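Local coordinates for surface presentation of antigens protein SpaK (Salmonella typhimurium, PDB 2FM8) that stores secreted effector proteins in the bacterial cytoplasm and keeps them competent for type III secretion into host cells, at residues D61-V64 with V65-Q68; Q67-A70 with Y71-L74; G121-N124 with Y125-F129. All blocks are in the same frame, centred on the assembly; numbering follows the deposited sequence.

Contacts 1 and 2 follow one another on helix 62-78 and share Gln-67 and Gln-68. Contact 3 lies on helix 112-132, nearer the centre of the chain. In each, some residues are buried (Met-63 and Leu-66; Ile-73; Phe-122 and Leu-126) and others exposed (Asp-61; Glu-72; Asn-124). Contact 1 starts the helix and gives its apolar side chains to strand 97-103, the second subunit and the chain of another protein. Contact 2 is the kinked part, where a water bridges the backbone and the second subunit packs alongside. Contact 3 is regular helix, with Phe-122 and Phe-129 facing the sheet and waters joining Tyr-123, Asn-124 and Glu-127. Ile-73 packs on Phe-129, which joins the two helices.

Contact 1 of 3, residues D61-V64 with V65-Q68; sequences DSMV and VLQQ
Val-65 N donates to Asp-61 O at 3.0 Å, and this bond closes the first turn of helix 62-78. Its N-H...O angle of 168° is nearly straight. The next bond, Leu-66 N to Ser-62 O, is 2.9 Å long. After that the spacing changes. Gln-67 N bonds to Val-64 O, only three residues back, at 3.0 Å, and the donor lies above the carbonyl plane rather than on a lone pair. Gln-68 N likewise goes to Val-65 O, so the helix tightens here into 3-10-like turns. Asp-61 sits at the N-cap position, but its carboxylate makes no capping bond.

The helix follows the third strand, 51-57, of the antiparallel sheet in this alpha+beta chaperone fold. Its inner side rests on strand 97-103. Ser-62 OG is bonded to Gly-59 O and Leu-98 N, and Met-63 and Leu-66 both pack on Leu-98. Between themselves these two touch loosely, Met-63 SD to Leu-66 CD2 at 4.5 Å. Leu-66 CB lies 3.3 Å from both Ser-62 O and Met-63 O. Val-65 CG2 reaches back to Asp-61 O at 3.4 Å. In Gln-67 a chi1 of -56° turns the chain back along the helix and puts CG 3.3 Å from Val-64 O. The extended remainder of Gln-67 then crosses Val-64 at a slant. Val-64 and Gln-67 pack on the backbone of the chain of another protein, while Leu-66 meets Leu-74 of the second subunit.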
loop_
_atom_site.group_PDB
_atom_site.type_symbol
_atom_site.label_atom_id
_atom_site.label_comp_id
_atom_site.label_asym_id
_atom_site.label_seq_id
_atom_site.Cartn_x
_atom_site.Cartn_y
_atom_site.Cartn_z
ATOM N N ASP A 61 -1.046 -16.837 2.183
ATOM C CA ASP A 61 0.132 -16.030 1.803
ATOM C C ASP A 61 -0.170 -14.816 0.915
ATOM O O ASP A 61 0.760 -14.180 0.429
ATOM C CB ASP A 61 1.143 -16.909 1.073
ATOM C CG ASP A 61 1.805 -17.938 1.996
ATOM O OD1 ASP A 61 1.933 -17.680 3.235
ATOM O OD2 ASP A 61 2.222 -18.988 1.462
ATOM N N SER A 62 -1.449 -14.503 0.722
ATOM C CA SER A 62 -1.850 -13.452 -0.221
ATOM C C SER A 62 -1.244 -12.073 0.126
ATOM O O SER A 62 -0.828 -11.351 -0.778
ATOM C CB SER A 62 -3.390 -13.361 -0.347
ATOM O OG SER A 62 -4.026 -13.272 0.918
ATOM N N MET A 63 -1.166 -11.717 1.401
ATOM C CA MET A 63 -0.649 -10.379 1.759
ATOM C C MET A 63 0.847 -10.253 1.428
ATOM O O MET A 63 1.299 -9.233 0.951
ATOM C CB MET A 63 -0.919 -10.038 3.216
ATOM C CG MET A 63 -2.410 -9.825 3.545
ATOM S SD MET A 63 -3.205 -8.415 2.737
ATOM C CE MET A 63 -2.327 -7.009 3.415
ATOM N N VAL A 64 1.598 -11.322 1.657
ATOM C CA VAL A 64 3.007 -11.378 1.296
ATOM C C VAL A 64 3.190 -11.350 -0.234
ATOM O O VAL A 64 3.990 -10.572 -0.759
ATOM C CB VAL A 64 3.665 -12.607 1.937
ATOM C CG1 VAL A 64 5.012 -12.948 1.295
ATOM C CG2 VAL A 64 3.801 -12.374 3.446
ATOM N N VAL A 65 2.440 -12.164 -0.961
ATOM C CA VAL A 65 2.609 -12.171 -2.406
ATOM C C VAL A 65 2.232 -10.807 -2.976
ATOM O O VAL A 65 2.839 -10.346 -3.947
ATOM C CB VAL A 65 1.820 -13.294 -3.085
ATOM C CG1 VAL A 65 1.983 -13.215 -4.582
ATOM C CG2 VAL A 65 2.321 -14.676 -2.573
ATOM N N LEU A 66 1.248 -10.149 -2.345
ATOM C CA LEU A 66 0.856 -8.790 -2.732
ATOM C C LEU A 66 2.049 -7.798 -2.783
ATOM O O LEU A 66 2.067 -6.878 -3.597
ATOM C CB LEU A 66 -0.256 -8.285 -1.836
ATOM C CG LEU A 66 -0.949 -6.959 -2.202
ATOM C CD1 LEU A 66 -1.636 -6.984 -3.569
ATOM C CD2 LEU A 66 -1.948 -6.624 -1.138
ATOM N N GLN A 67 3.047 -8.006 -1.940
ATOM C CA GLN A 67 4.254 -7.164 -1.936
ATOM C C GLN A 67 4.978 -7.127 -3.292
ATOM O O GLN A 67 5.638 -6.161 -3.614
ATOM C CB GLN A 67 5.231 -7.621 -0.838
ATOM C CG GLN A 67 4.626 -7.663 0.566
ATOM C CD GLN A 67 5.548 -8.238 1.591
ATOM O OE1 GLN A 67 6.795 -8.192 1.449
ATOM N NE2 GLN A 67 4.966 -8.757 2.659
ATOM N N GLN A 68 4.857 -8.196 -4.067
ATOM C CA GLN A 68 5.493 -8.293 -5.363
ATOM C C GLN A 68 4.517 -8.096 -6.512
ATOM O O GLN A 68 4.946 -7.845 -7.611
ATOM C CB GLN A 68 6.140 -9.674 -5.532
ATOM C CG GLN A 68 7.470 -9.840 -4.823
ATOM C CD GLN A 68 7.984 -11.294 -4.922
ATOM O OE1 GLN A 68 7.543 -12.072 -5.793
ATOM N NE2 GLN A 68 8.904 -11.663 -4.030
#

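Contact 2 of 3, residues Q67-A70 with Y71-L74; sequences QQRA and YEIL
The kink of helix 62-78 falls at Tyr-71 and Glu-72; beyond it Arg-69 and Ala-70 bond to Ile-73 and Leu-74. Neither Tyr-71 N nor Glu-72 N makes the usual bond to the carbonyl four residues back. A water fills in for one of them: it accepts from Tyr-71 N at 3.1 Å and donates to Gln-68 O at 3.2 Å. Regular bonding resumes at once. Ile-73 N donates to Arg-69 O at 3.0 Å, and Leu-74 N donates to Ala-70 O at 2.8 Å.

The side chains of the second turn lie against these same carbonyls. Ile-73 CG1 is set anti to the carbonyl carbon (chi1 -70°), and this brings it to 3.3 Å from Arg-69 O. Ile-73 packs on Phe-129 of helix 112-132, through CD1, and on Ser-132. Leu-74 CB rests 3.4 Å from Ala-70 O, and Leu-74 meets its counterpart Leu-74 of the second subunit. The small Ala-70 and the Gln-67 before it both pack on Tyr-71 of that subunit.

On the outer side Arg-69 NE and Glu-72 OE1 stay 5.0 Å apart. The charges are opposite but not in contact, so any attraction is probably weak. The extended Glu-72 instead bonds through OE2 to Ser-132 OG, which ties the kinked turn to helix 112-132 by a polar bond beside the apolar packing of Ile-73.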
loop_
_atom_site.group_PDB
_atom_site.type_symbol
_atom_site.label_atom_id
_atom_site.label_comp_id
_atom_site.label_asym_id
_atom_site.label_seq_id
_atom_site.Cartn_x
_atom_site.Cartn_y
_atom_site.Cartn_z
ATOM N N GLN A 67 3.047 -8.006 -1.940
ATOM C CA GLN A 67 4.254 -7.164 -1.936
ATOM C C GLN A 67 4.978 -7.127 -3.292
ATOM O O GLN A 67 5.638 -6.161 -3.614
ATOM C CB GLN A 67 5.231 -7.621 -0.838
ATOM C CG GLN A 67 4.626 -7.663 0.566
ATOM C CD GLN A 67 5.548 -8.238 1.591
ATOM O OE1 GLN A 67 6.795 -8.192 1.449
ATOM N NE2 GLN A 67 4.966 -8.757 2.659
ATOM N N GLN A 68 4.857 -8.196 -4.067
ATOM C CA GLN A 68 5.493 -8.293 -5.363
ATOM C C GLN A 68 4.517 -8.096 -6.512
ATOM O O GLN A 68 4.946 -7.845 -7.611
ATOM C CB GLN A 68 6.140 -9.674 -5.532
ATOM C CG GLN A 68 7.470 -9.840 -4.823
ATOM C CD GLN A 68 7.984 -11.294 -4.922
ATOM O OE1 GLN A 68 7.543 -12.072 -5.793
ATOM N NE2 GLN A 68 8.904 -11.663 -4.030
ATOM N N ARG A 69 3.217 -8.235 -6.259
ATOM C CA ARG A 69 2.210 -8.265 -7.330
ATOM C C ARG A 69 1.188 -7.152 -7.289
ATOM O O ARG A 69 0.143 -7.227 -7.967
ATOM C CB ARG A 69 1.504 -9.615 -7.320
ATOM C CG ARG A 69 2.019 -10.533 -8.375
ATOM C CD ARG A 69 2.953 -11.516 -7.851
ATOM N NE ARG A 69 3.772 -12.038 -8.938
ATOM C CZ ARG A 69 4.206 -13.304 -9.019
ATOM N NH1 ARG A 69 3.894 -14.233 -8.061
ATOM N NH2 ARG A 69 4.956 -13.655 -10.088
ATOM N N ALA A 70 1.464 -6.109 -6.507
ATOM C CA ALA A 70 0.494 -5.040 -6.326
ATOM C C ALA A 70 0.134 -4.302 -7.612
ATOM O O ALA A 70 -1.028 -3.931 -7.794
ATOM C CB ALA A 70 0.937 -4.060 -5.263
ATOM N N TYR A 71 1.084 -4.117 -8.518
ATOM C CA TYR A 71 0.767 -3.451 -9.787
ATOM C C TYR A 71 -0.213 -4.229 -10.666
ATOM O O TYR A 71 -1.182 -3.690 -11.202
ATOM C CB TYR A 71 2.049 -3.240 -10.571
ATOM C CG TYR A 71 1.880 -2.509 -11.871
ATOM C CD1 TYR A 71 1.169 -1.287 -11.942
ATOM C CD2 TYR A 71 2.433 -3.025 -13.037
ATOM C CE1 TYR A 71 1.031 -0.612 -13.150
ATOM C CE2 TYR A 71 2.307 -2.365 -14.230
ATOM C CZ TYR A 71 1.623 -1.163 -14.292
ATOM O OH TYR A 71 1.570 -0.539 -15.501
ATOM N N GLU A 72 0.060 -5.519 -10.820
ATOM C CA GLU A 72 -0.834 -6.401 -11.562
ATOM C C GLU A 72 -2.231 -6.433 -10.922
ATOM O O GLU A 72 -3.255 -6.480 -11.614
ATOM C CB GLU A 72 -0.209 -7.806 -11.655
ATOM C CG GLU A 72 -1.148 -8.872 -12.220
ATOM C CD GLU A 72 -0.441 -10.230 -12.403
ATOM O OE1 GLU A 72 0.780 -10.243 -12.553
ATOM O OE2 GLU A 72 -1.104 -11.266 -12.387
ATOM N N ILE A 73 -2.273 -6.406 -9.604
ATOM C CA ILE A 73 -3.544 -6.420 -8.898
ATOM C C ILE A 73 -4.295 -5.121 -9.134
ATOM O O ILE A 73 -5.486 -5.129 -9.446
ATOM C CB ILE A 73 -3.325 -6.719 -7.406
ATOM C CG1 ILE A 73 -2.879 -8.191 -7.223
ATOM C CG2 ILE A 73 -4.560 -6.401 -6.562
ATOM C CD1 ILE A 73 -3.973 -9.237 -7.487
ATOM N N LEU A 74 -3.592 -4.001 -9.029
ATOM C CA LEU A 74 -4.205 -2.706 -9.307
ATOM C C LEU A 74 -4.748 -2.568 -10.753
ATOM O O LEU A 74 -5.847 -2.046 -10.951
ATOM C CB LEU A 74 -3.242 -1.596 -8.963
ATOM C CG LEU A 74 -3.574 -0.548 -7.908
ATOM C CD1 LEU A 74 -4.565 -0.933 -6.857
ATOM C CD2 LEU A 74 -2.274 -0.035 -7.301
HETATM O O HOH W 1 4.054 -4.899 -8.522
#

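Contact 3 of 3, residues G121-N124 with Y125-F129; sequences GFYN and YLEVF
Glu-127 crosses one turn of helix 112-132 to meet Tyr-123, four residues back. This long C-terminal helix packs against the antiparallel sheet of the chaperone fold. The pair lies beside Leu-40, and Tyr-123 also packs on a polar side chain of the chain of another protein. Glu-127 CB starts 3.4 Å from Asn-124 O. From CG the chain runs on extended (chi2 -180°), which carries the carboxylate outward to the tyrosine ring. Glu-127 CD comes within 4.0 Å of Tyr-123 CE2, and Glu-127 OE2 is closer to that carbon, at 3.5 Å. The carboxylate and ring planes are 51° apart, so the two groups meet neither flat nor square. Both oxygens take water bonds. Glu-127 OE1 accepts from one water at 3.0 Å, and that water is 2.7 Å from Tyr-123 OH. OE1 also has a long, weak ion pair with Arg-131.

The backbone beneath is regular helix. The N atoms of Tyr-125, Leu-126, Glu-127 and Val-128 each bond to the carbonyl four residues earlier. With chi1 at -68°, the Tyr-125 ring lies back along the preceding turn, with Phe-122 CA at its edge and CD2 3.0 Å from Gly-121 O. Phe-122 and Leu-126 touch through CE2 and CB on the inner side. There Phe-122 packs on strands 51-57 and 97-103, Leu-126 on Ala-56 and Phe-129 on Leu-100. At the exposed Asn-124 a second water donates to Glu-127 OE2 at 2.6 Å and to Asn-124 OD1 at 2.8 Å.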
loop_
_atom_site.group_PDB
_atom_site.type_symbol
_atom_site.label_atom_id
_atom_site.label_comp_id
_atom_site.label_asym_id
_atom_site.label_seq_id
_atom_site.Cartn_x
_atom_site.Cartn_y
_atom_site.Cartn_z
ATOM N N GLY A 121 -19.675 -13.692 -12.540
ATOM C CA GLY A 121 -18.676 -12.672 -12.773
ATOM C C GLY A 121 -17.663 -12.625 -11.631
ATOM O O GLY A 121 -16.456 -12.557 -11.858
ATOM N N PHE A 122 -18.160 -12.677 -10.407
ATOM C CA PHE A 122 -17.295 -12.755 -9.238
ATOM C C PHE A 122 -16.419 -13.990 -9.291
ATOM O O PHE A 122 -15.241 -13.909 -9.034
ATOM C CB PHE A 122 -18.063 -12.715 -7.920
ATOM C CG PHE A 122 -17.170 -12.511 -6.728
ATOM C CD1 PHE A 122 -16.911 -11.239 -6.247
ATOM C CD2 PHE A 122 -16.559 -13.590 -6.103
ATOM C CE1 PHE A 122 -16.047 -11.042 -5.164
ATOM C CE2 PHE A 122 -15.716 -13.402 -5.014
ATOM C CZ PHE A 122 -15.461 -12.123 -4.550
ATOM N N TYR A 123 -16.994 -15.133 -9.619
ATOM C CA TYR A 123 -16.187 -16.346 -9.829
ATOM C C TYR A 123 -15.008 -16.120 -10.791
ATOM O O TYR A 123 -13.871 -16.532 -10.512
ATOM C CB TYR A 123 -17.090 -17.491 -10.332
ATOM C CG TYR A 123 -16.385 -18.806 -10.497
ATOM C CD1 TYR A 123 -16.292 -19.710 -9.442
ATOM C CD2 TYR A 123 -15.783 -19.146 -11.702
ATOM C CE1 TYR A 123 -15.622 -20.916 -9.585
ATOM C CE2 TYR A 123 -15.100 -20.374 -11.854
ATOM C CZ TYR A 123 -15.030 -21.251 -10.790
ATOM O OH TYR A 123 -14.375 -22.464 -10.933
ATOM N N ASN A 124 -15.293 -15.530 -11.956
ATOM C CA ASN A 124 -14.273 -15.236 -12.927
ATOM C C ASN A 124 -13.133 -14.388 -12.305
ATOM O O ASN A 124 -11.938 -14.695 -12.449
ATOM C CB ASN A 124 -14.865 -14.418 -14.083
ATOM C CG ASN A 124 -15.594 -15.241 -15.099
ATOM O OD1 ASN A 124 -15.505 -16.458 -15.149
ATOM N ND2 ASN A 124 -16.335 -14.547 -15.950
ATOM N N TYR A 125 -13.502 -13.326 -11.605
ATOM C CA TYR A 125 -12.475 -12.483 -10.973
ATOM C C TYR A 125 -11.766 -13.182 -9.851
ATOM O O TYR A 125 -10.578 -12.974 -9.648
ATOM C CB TYR A 125 -13.047 -11.175 -10.453
ATOM C CG TYR A 125 -13.506 -10.244 -11.524
ATOM C CD1 TYR A 125 -12.607 -9.545 -12.332
ATOM C CD2 TYR A 125 -14.857 -10.021 -11.697
ATOM C CE1 TYR A 125 -13.098 -8.629 -13.306
ATOM C CE2 TYR A 125 -15.334 -9.158 -12.647
ATOM C CZ TYR A 125 -14.479 -8.487 -13.444
ATOM O OH TYR A 125 -15.086 -7.640 -14.362
ATOM N N LEU A 126 -12.473 -13.996 -9.097
ATOM C CA LEU A 126 -11.812 -14.793 -8.074
ATOM C C LEU A 126 -10.689 -15.663 -8.662
ATOM O O LEU A 126 -9.626 -15.740 -8.092
ATOM C CB LEU A 126 -12.814 -15.650 -7.290
ATOM C CG LEU A 126 -12.164 -16.587 -6.256
ATOM C CD1 LEU A 126 -11.463 -15.793 -5.144
ATOM C CD2 LEU A 126 -13.172 -17.500 -5.634
ATOM N N GLU A 127 -10.944 -16.330 -9.790
ATOM C CA GLU A 127 -9.912 -17.096 -10.471
ATOM C C GLU A 127 -8.710 -16.241 -10.805
ATOM O O GLU A 127 -7.578 -16.610 -10.532
ATOM C CB GLU A 127 -10.430 -17.720 -11.781
ATOM C CG GLU A 127 -10.736 -19.136 -11.644
ATOM C CD GLU A 127 -11.255 -19.805 -12.926
ATOM O OE1 GLU A 127 -10.693 -20.862 -13.266
ATOM O OE2 GLU A 127 -12.197 -19.286 -13.555
ATOM N N VAL A 128 -8.979 -15.101 -11.409
ATOM C CA VAL A 128 -7.923 -14.213 -11.860
ATOM C C VAL A 128 -7.122 -13.613 -10.709
ATOM O O VAL A 128 -5.884 -13.623 -10.724
ATOM C CB VAL A 128 -8.556 -13.165 -12.833
ATOM C CG1 VAL A 128 -7.778 -11.964 -12.940
ATOM C CG2 VAL A 128 -8.760 -13.832 -14.215
ATOM N N PHE A 129 -7.806 -13.063 -9.714
ATOM C CA PHE A 129 -7.091 -12.471 -8.572
ATOM C C PHE A 129 -6.314 -13.545 -7.798
ATOM O O PHE A 129 -5.177 -13.339 -7.452
ATOM C CB PHE A 129 -8.054 -11.754 -7.619
ATOM C CG PHE A 129 -8.398 -10.345 -8.031
ATOM C CD1 PHE A 129 -7.722 -9.282 -7.503
ATOM C CD2 PHE A 129 -9.438 -10.102 -8.910
ATOM C CE1 PHE A 129 -8.029 -7.962 -7.880
ATOM C CE2 PHE A 129 -9.769 -8.811 -9.295
ATOM C CZ PHE A 129 -9.058 -7.740 -8.791
HETATM O O HOH W 2 -13.156 -22.613 -13.355
HETATM O O HOH W 3 -14.302 -18.951 -15.039
#